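Local coordinates for Lin1909 protein (Listeria innocua, PDB 3FIJ), which is of unproven function but probably acts as a gamma-glutamyl-gamma-aminobutyrate hydrolase of the class I glutamine amidotransferase-like type, and binds manganese, at residues P52-Q57 against D94-A99; A103-G108 against L208-L213; G126-Q131 against F181-A186. All coordinates share one frame; numbering follows the deposited sequence.

Contact 1 (P52-Q57 against D94-A99); sequences PSTAVQ and DSYEIA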
loop_
_atom_site.group_PDB
_atom_site.type_symbol
_atom_site.label_atom_id
_atom_site.label_comp_id
_atom_site.label_asym_id
_atom_site.label_seq_id
_atom_site.Cartn_x
_atom_site.Cartn_y
_atom_site.Cartn_z
ATOM N N PRO A 52 16.129 -33.314 -11.139
ATOM C CA PRO A 52 17.504 -33.743 -10.844
ATOM C C PRO A 52 18.159 -34.543 -11.967
ATOM O O PRO A 52 19.328 -34.336 -12.296
ATOM C CB PRO A 52 17.340 -34.571 -9.570
ATOM C CG PRO A 52 16.255 -33.843 -8.855
ATOM C CD PRO A 52 15.254 -33.541 -9.972
ATOM N N SER A 53 17.394 -35.460 -12.550
ATOM C CA SER A 53 17.879 -36.298 -13.643
ATOM C C SER A 53 18.401 -35.507 -14.848
ATOM O O SER A 53 19.122 -36.063 -15.679
ATOM C CB SER A 53 16.769 -37.230 -14.113
ATOM O OG SER A 53 15.689 -36.493 -14.660
ATOM N N THR A 54 18.040 -34.228 -14.958
ATOM C CA THR A 54 18.510 -33.420 -16.082
ATOM C C THR A 54 19.759 -32.635 -15.723
ATOM O O THR A 54 20.267 -31.855 -16.531
ATOM C CB THR A 54 17.447 -32.409 -16.561
ATOM O OG1 THR A 54 17.198 -31.446 -15.531
ATOM C CG2 THR A 54 16.145 -33.121 -16.902
ATOM N N ALA A 55 20.265 -32.848 -14.514
ATOM C CA ALA A 55 21.454 -32.133 -14.064
ATOM C C ALA A 55 22.701 -32.375 -14.913
ATOM O O ALA A 55 23.421 -31.427 -15.242
ATOM C CB ALA A 55 21.747 -32.470 -12.610
ATOM N N VAL A 56 22.982 -33.624 -15.277
ATOM C CA VAL A 56 24.183 -33.838 -16.065
ATOM C C VAL A 56 24.052 -33.192 -17.447
ATOM O O VAL A 56 25.038 -32.718 -18.000
ATOM C CB VAL A 56 24.588 -35.363 -16.159
ATOM C CG1 VAL A 56 23.884 -36.169 -15.073
ATOM C CG2 VAL A 56 24.349 -35.913 -17.549
ATOM N N GLN A 57 22.842 -33.140 -18.000
ATOM C CA GLN A 57 22.667 -32.506 -19.304
ATOM C C GLN A 57 22.863 -30.998 -19.149
ATOM O O GLN A 57 23.341 -30.317 -20.056
ATOM C CB GLN A 57 21.271 -32.775 -19.881
ATOM C CG GLN A 57 21.080 -32.140 -21.256
ATOM C CD GLN A 57 19.687 -32.335 -21.839
ATOM O OE1 GLN A 57 19.435 -31.978 -22.989
ATOM N NE2 GLN A 57 18.781 -32.890 -21.050
ATOM N N ASP A 94 16.586 -27.016 -4.243
ATOM C CA ASP A 94 17.656 -27.654 -3.495
ATOM C C ASP A 94 18.070 -28.974 -4.114
ATOM O O ASP A 94 19.257 -29.236 -4.291
ATOM C CB ASP A 94 17.220 -27.852 -2.045
ATOM C CG ASP A 94 16.959 -26.534 -1.343
ATOM O OD1 ASP A 94 17.815 -25.629 -1.468
ATOM O OD2 ASP A 94 15.912 -26.397 -0.672
ATOM N N SER A 95 17.086 -29.798 -4.459
ATOM C CA SER A 95 17.363 -31.094 -5.076
ATOM C C SER A 95 18.090 -30.929 -6.401
ATOM O O SER A 95 19.089 -31.605 -6.661
ATOM C CB SER A 95 16.063 -31.863 -5.319
ATOM O OG SER A 95 15.415 -32.159 -4.095
ATOM N N TYR A 96 17.571 -30.035 -7.239
ATOM C CA TYR A 96 18.165 -29.786 -8.544
ATOM C C TYR A 96 19.593 -29.269 -8.412
ATOM O O TYR A 96 20.501 -29.768 -9.073
ATOM C CB TYR A 96 17.322 -28.785 -9.343
ATOM C CG TYR A 96 17.813 -28.618 -10.762
ATOM C CD1 TYR A 96 17.938 -29.728 -11.608
ATOM C CD2 TYR A 96 18.168 -27.359 -11.259
ATOM C CE1 TYR A 96 18.406 -29.588 -12.921
ATOM C CE2 TYR A 96 18.642 -27.201 -12.570
ATOM C CZ TYR A 96 18.757 -28.318 -13.396
ATOM O OH TYR A 96 19.212 -28.182 -14.688
ATOM N N GLU A 97 19.795 -28.271 -7.557
ATOM C CA GLU A 97 21.132 -27.726 -7.365
ATOM C C GLU A 97 22.066 -28.798 -6.802
ATOM O O GLU A 97 23.217 -28.903 -7.226
ATOM C CB GLU A 97 21.092 -26.497 -6.449
ATOM C CG GLU A 97 20.304 -25.349 -7.050
ATOM C CD GLU A 97 20.547 -24.023 -6.361
ATOM O OE1 GLU A 97 20.672 -23.995 -5.128
ATOM O OE2 GLU A 97 20.588 -22.999 -7.057
ATOM N N ILE A 98 21.574 -29.600 -5.860
ATOM C CA ILE A 98 22.399 -30.670 -5.302
ATOM C C ILE A 98 22.886 -31.488 -6.500
ATOM O O ILE A 98 24.085 -31.731 -6.658
ATOM C CB ILE A 98 21.596 -31.619 -4.367
ATOM C CG1 ILE A 98 21.099 -30.872 -3.129
ATOM C CG2 ILE A 98 22.473 -32.802 -3.962
ATOM C CD1 ILE A 98 22.177 -30.373 -2.226
ATOM N N ALA A 99 21.941 -31.891 -7.349
ATOM C CA ALA A 99 22.253 -32.671 -8.545
ATOM C C ALA A 99 23.239 -31.931 -9.445
ATOM O O ALA A 99 24.081 -32.553 -10.093
ATOM C CB ALA A 99 20.966 -32.988 -9.315
#
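Pro52 opens the contact by lying against one side of the helix that carries Ser95, Tyr96 and Ala99. Its ring carbons meet two residues one helical turn apart: CG comes to 4.1 Å from CB of Ser95, and CB to 4.0 Å from CB of Ala99. The backbone N of Pro52 sits at the edge of the Tyr96 ring, near the ring plane and 4.0 Å from CD1. The hydroxyl of Ser95 is turned to its own helix, where Pro91 O takes its hydrogen bond, so that the methylene is what this serine offers to the proline. Thr54 comes next. Its OG1 lies 3.4 Å from CE1 of Tyr96, and the two side chains cross at about a right angle; the same hydroxyl is hydrogen-bonded to Asp51 O, which fixes it just before the helix starts. Tyr96 extends this far because its CG stands anti to the backbone N (chi1 -173°), carrying the ring across the gap between the helices.

The two helices, 55-60 and 91-106, belong to successive beta-alpha-beta crossovers of the parallel part of the central sheet, the first leading into strand 64-67 and the second from it into strand 111-114. Ala55, at the start of its helix and held by a bond from its N to Pro52 O (2.8 Å), has its CB directed toward the other helix. That CB approaches CB of Ala99 to 3.4 Å, closer than usual van der Waals contact, a tightly packed pair of methyl groups. Beside this pair, the CE1 corner of Tyr96 is 4.4 Å from CB of Ala55, while Phe43 of a second subunit packs against the tyrosine and Lys4 of that subunit against Thr54.

Contact 2 (A103-G108 against L208-L213); sequences AALDAG and LPSWYL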
loop_
_atom_site.group_PDB
_atom_site.type_symbol
_atom_site.label_atom_id
_atom_site.label_comp_id
_atom_site.label_asym_id
_atom_site.label_seq_id
_atom_site.Cartn_x
_atom_site.Cartn_y
_atom_site.Cartn_z
ATOM N N ALA A 103 27.019 -33.237 -10.503
ATOM C CA ALA A 103 27.318 -33.399 -11.920
ATOM C C ALA A 103 28.504 -32.515 -12.309
ATOM O O ALA A 103 29.318 -32.901 -13.143
ATOM C CB ALA A 103 26.091 -33.043 -12.767
ATOM N N ALA A 104 28.591 -31.331 -11.700
ATOM C CA ALA A 104 29.676 -30.384 -11.967
ATOM C C ALA A 104 30.992 -30.921 -11.410
ATOM O O ALA A 104 32.050 -30.779 -12.018
ATOM C CB ALA A 104 29.357 -29.028 -11.335
ATOM N N LEU A 105 30.920 -31.526 -10.234
ATOM C CA LEU A 105 32.096 -32.108 -9.616
ATOM C C LEU A 105 32.570 -33.261 -10.492
ATOM O O LEU A 105 33.758 -33.375 -10.796
ATOM C CB LEU A 105 31.756 -32.606 -8.204
ATOM C CG LEU A 105 31.703 -31.490 -7.156
ATOM C CD1 LEU A 105 31.136 -32.020 -5.851
ATOM C CD2 LEU A 105 33.109 -30.930 -6.954
ATOM N N ASP A 106 31.627 -34.099 -10.918
ATOM C CA ASP A 106 31.965 -35.241 -11.755
ATOM C C ASP A 106 32.653 -34.820 -13.059
ATOM O O ASP A 106 33.421 -35.590 -13.647
ATOM C CB ASP A 106 30.708 -36.058 -12.077
ATOM C CG ASP A 106 31.031 -37.352 -12.814
ATOM O OD1 ASP A 106 30.084 -38.065 -13.222
ATOM O OD2 ASP A 106 32.236 -37.659 -12.984
ATOM N N ALA A 107 32.381 -33.599 -13.506
ATOM C CA ALA A 107 32.973 -33.090 -14.738
ATOM C C ALA A 107 34.226 -32.260 -14.475
ATOM O O ALA A 107 34.898 -31.826 -15.410
ATOM C CB ALA A 107 31.947 -32.262 -15.499
ATOM N N GLY A 108 34.528 -32.037 -13.196
ATOM C CA GLY A 108 35.702 -31.265 -12.826
ATOM C C GLY A 108 35.637 -29.793 -13.198
ATOM O O GLY A 108 36.652 -29.096 -13.183
ATOM N N LEU A 208 39.533 -31.530 -4.127
ATOM C CA LEU A 208 38.273 -31.642 -4.857
ATOM C C LEU A 208 38.563 -31.715 -6.350
ATOM O O LEU A 208 39.508 -31.101 -6.840
ATOM C CB LEU A 208 37.362 -30.443 -4.584
ATOM C CG LEU A 208 36.677 -30.320 -3.225
ATOM C CD1 LEU A 208 35.596 -29.254 -3.326
ATOM C CD2 LEU A 208 36.060 -31.651 -2.817
ATOM N N PRO A 209 37.750 -32.476 -7.098
ATOM C CA PRO A 209 37.974 -32.587 -8.539
ATOM C C PRO A 209 37.686 -31.274 -9.264
ATOM O O PRO A 209 37.955 -31.150 -10.460
ATOM C CB PRO A 209 37.016 -33.702 -8.945
ATOM C CG PRO A 209 35.875 -33.506 -8.003
ATOM C CD PRO A 209 36.574 -33.263 -6.684
ATOM N N SER A 210 37.140 -30.298 -8.536
ATOM C CA SER A 210 36.813 -28.995 -9.117
ATOM C C SER A 210 37.348 -27.825 -8.304
ATOM O O SER A 210 37.466 -27.902 -7.085
ATOM C CB SER A 210 35.291 -28.816 -9.240
ATOM O OG SER A 210 34.696 -29.769 -10.099
ATOM N N TRP A 211 37.670 -26.740 -8.999
ATOM C CA TRP A 211 38.117 -25.509 -8.360
ATOM C C TRP A 211 36.836 -25.037 -7.666
ATOM O O TRP A 211 35.746 -25.143 -8.234
ATOM C CB TRP A 211 38.533 -24.504 -9.433
ATOM C CG TRP A 211 38.925 -23.144 -8.925
ATOM C CD1 TRP A 211 40.190 -22.699 -8.669
ATOM C CD2 TRP A 211 38.044 -22.049 -8.653
ATOM N NE1 TRP A 211 40.154 -21.382 -8.265
ATOM C CE2 TRP A 211 38.856 -20.962 -8.254
ATOM C CE3 TRP A 211 36.662 -21.876 -8.731
ATOM C CZ2 TRP A 211 38.314 -19.722 -7.908
ATOM C CZ3 TRP A 211 36.123 -20.643 -8.389
ATOM C CH2 TRP A 211 36.951 -19.578 -7.989
ATOM N N TYR A 212 36.943 -24.529 -6.448
ATOM C CA TYR A 212 35.743 -24.105 -5.749
ATOM C C TYR A 212 35.957 -22.982 -4.756
ATOM O O TYR A 212 36.896 -23.008 -3.955
ATOM C CB TYR A 212 35.113 -25.294 -5.006
ATOM C CG TYR A 212 33.969 -24.898 -4.096
ATOM C CD1 TYR A 212 32.743 -24.504 -4.626
ATOM C CD2 TYR A 212 34.124 -24.874 -2.704
ATOM C CE1 TYR A 212 31.699 -24.096 -3.804
ATOM C CE2 TYR A 212 33.078 -24.465 -1.867
ATOM C CZ TYR A 212 31.869 -24.077 -2.430
ATOM O OH TYR A 212 30.814 -23.667 -1.642
ATOM N N LEU A 213 35.062 -22.003 -4.813
ATOM C CA LEU A 213 35.086 -20.886 -3.888
ATOM C C LEU A 213 33.655 -20.586 -3.457
ATOM O O LEU A 213 32.776 -20.336 -4.296
ATOM C CB LEU A 213 35.687 -19.633 -4.525
ATOM C CG LEU A 213 35.598 -18.427 -3.563
ATOM C CD1 LEU A 213 36.359 -18.745 -2.278
ATOM C CD2 LEU A 213 36.151 -17.161 -4.215
HETATM O O HOH W 1 37.815 -26.643 -12.244
#
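With chi1 at -62°, Ser210 carries its OG on the side away from its own carbonyl carbon and points it into the turn that ends helix 91-106, beside Leu105 and Gly108. Leu105 has its CG likewise beside the backbone N (chi1 -79°); its chi2 sends CD1 on in extension and leaves CD2 as the branch turned to Ser210 and Pro209. The two side chains therefore meet with CD2 of Leu105 at 3.7 Å from OG of Ser210. That methyl also packs on the proline ring, 3.9 Å from CG of Pro209, and the same ring carbon lies 3.5 Å from the carbonyl O of Leu105, so the pyrrolidine covers both the side chain and the backbone of this last turn.

Gly108 closes the helix as the positive-phi residue of a Schellman motif, its N bonded back to Leu105 O. Its bare CA comes to 3.3 Å from the carbonyl O of Pro209, a CA-H...O contact bent to 123° at the hydrogen. Ser210 OG lies 3.2 Å from Gly108 C. The hydrogen bond of this hydroxyl goes one residue further, to Lys109 O. A water joins the backbones beyond this point: it donates to Gly108 O at 2.9 Å and accepts from Trp211 N at 3.2 Å.

From here the two segments lead into neighbouring strands of the central sheet, 111-114 and 212-215, with Trp211 and Leu213 bonded through their backbones to Ile111. The chemistry is thus that of a lead-in to strand pairing: where glycine and tryptophan backbones are still too far apart to bond directly, a water bridges them, the serine hydroxyl reaches the first residue beyond the turn, and leucine and proline supply an apolar cover.

Contact 3 (G126-Q131 against F181-A186); sequences GGTLYQ and FIKKLA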
loop_
_atom_site.group_PDB
_atom_site.type_symbol
_atom_site.label_atom_id
_atom_site.label_comp_id
_atom_site.label_asym_id
_atom_site.label_seq_id
_atom_site.Cartn_x
_atom_site.Cartn_y
_atom_site.Cartn_z
ATOM N N GLY A 126 27.172 -33.310 2.862
ATOM C CA GLY A 126 27.114 -33.824 4.220
ATOM C C GLY A 126 27.268 -32.886 5.402
ATOM O O GLY A 126 27.427 -33.360 6.523
ATOM N N GLY A 127 27.223 -31.574 5.178
ATOM C CA GLY A 127 27.365 -30.638 6.288
ATOM C C GLY A 127 26.010 -30.257 6.847
ATOM O O GLY A 127 24.996 -30.792 6.410
ATOM N N THR A 128 25.981 -29.356 7.824
ATOM C CA THR A 128 24.713 -28.918 8.406
ATOM C C THR A 128 24.707 -27.402 8.534
ATOM O O THR A 128 25.729 -26.752 8.309
ATOM C CB THR A 128 24.459 -29.543 9.809
ATOM O OG1 THR A 128 25.463 -29.101 10.728
ATOM C CG2 THR A 128 24.488 -31.065 9.727
ATOM N N LEU A 129 23.557 -26.843 8.906
ATOM C CA LEU A 129 23.425 -25.397 9.048
ATOM C C LEU A 129 22.672 -25.003 10.312
ATOM O O LEU A 129 21.923 -25.803 10.866
ATOM C CB LEU A 129 22.642 -24.839 7.858
ATOM C CG LEU A 129 22.996 -25.277 6.438
ATOM C CD1 LEU A 129 21.934 -24.754 5.464
ATOM C CD2 LEU A 129 24.379 -24.770 6.078
ATOM N N TYR A 130 22.878 -23.773 10.771
ATOM C CA TYR A 130 22.115 -23.262 11.902
ATOM C C TYR A 130 20.892 -22.708 11.173
ATOM O O TYR A 130 21.045 -21.976 10.194
ATOM C CB TYR A 130 22.822 -22.097 12.604
ATOM C CG TYR A 130 23.954 -22.489 13.521
ATOM C CD1 TYR A 130 25.270 -22.490 13.068
ATOM C CD2 TYR A 130 23.710 -22.856 14.856
ATOM C CE1 TYR A 130 26.317 -22.842 13.910
ATOM C CE2 TYR A 130 24.752 -23.215 15.709
ATOM C CZ TYR A 130 26.051 -23.204 15.226
ATOM O OH TYR A 130 27.090 -23.550 16.050
ATOM N N GLN A 131 19.694 -23.052 11.627
ATOM C CA GLN A 131 18.475 -22.578 10.981
ATOM C C GLN A 131 18.197 -21.081 11.145
ATOM O O GLN A 131 17.499 -20.490 10.318
ATOM C CB GLN A 131 17.281 -23.397 11.473
ATOM C CG GLN A 131 17.258 -24.797 10.902
ATOM C CD GLN A 131 15.990 -25.552 11.232
ATOM O OE1 GLN A 131 14.897 -24.974 11.284
ATOM N NE2 GLN A 131 16.122 -26.860 11.436
ATOM N N PHE A 181 23.550 -20.077 8.903
ATOM C CA PHE A 181 25.001 -20.272 8.827
ATOM C C PHE A 181 25.402 -21.736 8.741
ATOM O O PHE A 181 24.644 -22.631 9.118
ATOM C CB PHE A 181 25.711 -19.728 10.068
ATOM C CG PHE A 181 25.320 -18.345 10.454
ATOM C CD1 PHE A 181 24.123 -18.110 11.114
ATOM C CD2 PHE A 181 26.164 -17.276 10.184
ATOM C CE1 PHE A 181 23.769 -16.828 11.510
ATOM C CE2 PHE A 181 25.825 -15.984 10.572
ATOM C CZ PHE A 181 24.624 -15.755 11.237
ATOM N N ILE A 182 26.615 -21.977 8.263
ATOM C CA ILE A 182 27.127 -23.332 8.219
ATOM C C ILE A 182 27.361 -23.710 9.685
ATOM O O ILE A 182 27.974 -22.950 10.445
ATOM C CB ILE A 182 28.485 -23.415 7.478
ATOM C CG1 ILE A 182 28.278 -23.217 5.973
ATOM C CG2 ILE A 182 29.165 -24.762 7.788
ATOM C CD1 ILE A 182 29.509 -23.544 5.120
ATOM N N LYS A 183 26.853 -24.866 10.090
ATOM C CA LYS A 183 27.043 -25.332 11.461
ATOM C C LYS A 183 28.189 -26.317 11.356
ATOM O O LYS A 183 29.335 -25.991 11.660
ATOM C CB LYS A 183 25.772 -26.025 11.981
ATOM C CG LYS A 183 25.798 -26.356 13.481
ATOM C CD LYS A 183 24.393 -26.622 14.047
ATOM C CE LYS A 183 23.781 -27.907 13.484
ATOM N NZ LYS A 183 22.299 -28.007 13.694
ATOM N N LYS A 184 27.876 -27.522 10.900
ATOM C CA LYS A 184 28.892 -28.541 10.714
ATOM C C LYS A 184 29.358 -28.478 9.255
ATOM O O LYS A 184 28.571 -28.655 8.327
ATOM C CB LYS A 184 28.317 -29.926 11.038
ATOM C CG LYS A 184 29.329 -31.061 10.959
ATOM C CD LYS A 184 30.515 -30.805 11.890
ATOM C CE LYS A 184 31.533 -31.943 11.845
ATOM N NZ LYS A 184 32.725 -31.639 12.690
ATOM N N LEU A 185 30.641 -28.207 9.062
ATOM C CA LEU A 185 31.219 -28.112 7.729
ATOM C C LEU A 185 31.419 -29.487 7.094
ATOM O O LEU A 185 32.043 -30.365 7.684
ATOM C CB LEU A 185 32.566 -27.392 7.806
ATOM C CG LEU A 185 33.300 -27.182 6.480
ATOM C CD1 LEU A 185 32.602 -26.073 5.690
ATOM C CD2 LEU A 185 34.755 -26.821 6.751
ATOM N N ALA A 186 30.892 -29.672 5.889
ATOM C CA ALA A 186 31.039 -30.945 5.186
ATOM C C ALA A 186 32.527 -31.271 5.006
ATOM O O ALA A 186 33.361 -30.372 4.878
ATOM C CB ALA A 186 30.346 -30.877 3.825
#
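A short antiparallel ribbon, strands 129-130 and 181-182, runs next to the manganese site and continues at one end into a classic beta bulge in which Lys183 and Lys184 both face Thr128. The threonine holds the bulge with three bonds. Its N donates to Lys184 O at 2.7 Å, in the carbonyl plane and on a lone pair; its O accepts from Lys183 N at 2.8 Å, the donor standing 41° out of the carbonyl plane. Its side chain adds the third: OG1, placed between the backbone N and the carbonyl carbon (chi1 63°), accepts from Lys184 N at 2.9 Å. Just before it, the bare CA of Gly127 fits 3.1 Å from Lys184 O, and CB of Ala186 closes on Gly127 N at 3.5 Å.

Further along, Leu129 and Ile182 form a non-hydrogen-bonded pair whose side chains diverge. Tyr130 and Phe181 form the hydrogen-bonded pair: Tyr130 N donates to Phe181 O at 2.7 Å, while the return bond from Phe181 N to Tyr130 O is weak. Lys183 lays its aliphatic chain over one face of the Tyr130 ring, crossing it at about a right angle, with CG 3.7 Å from the ring centroid in a CH-pi contact. Its ammonium goes on to a salt bridge with Glu80, and the phenol OH of Tyr130 bonds to Glu137, so both polar ends are held from outside the ribbon.

Phe181 meets His143 and His178, two manganese ligands, edge-to-face, and its side chain lies about 5 Å from the metal. Ile182 reaches Met118 and Asn122 of helix 116-124 as well as Ile200 and Val203 of strand 200-205, while Leu129 touches Gln119 of that helix.

How the contacts relate
Contacts 1 and 2 draw on the same helix, 91-106, at its early turns and at its C-terminal end, and they touch where Val56 packs on Ala103. All three are partly buried, but their settings differ: contact 1 is apolar helix packing with another subunit alongside, contact 2 joins a helix end to the approach of a strand through a bridging water, and contact 3 relies on direct hydrogen bonds, mostly between backbones. Contact 3 stands apart, its centre about 21 Å from that of contact 1 and 20 Å from that of contact 2, and it alone adjoins the metal site. Along the chain, contact 1 closes first, and contact 3 then forms within the long excursion that contact 2 brings together.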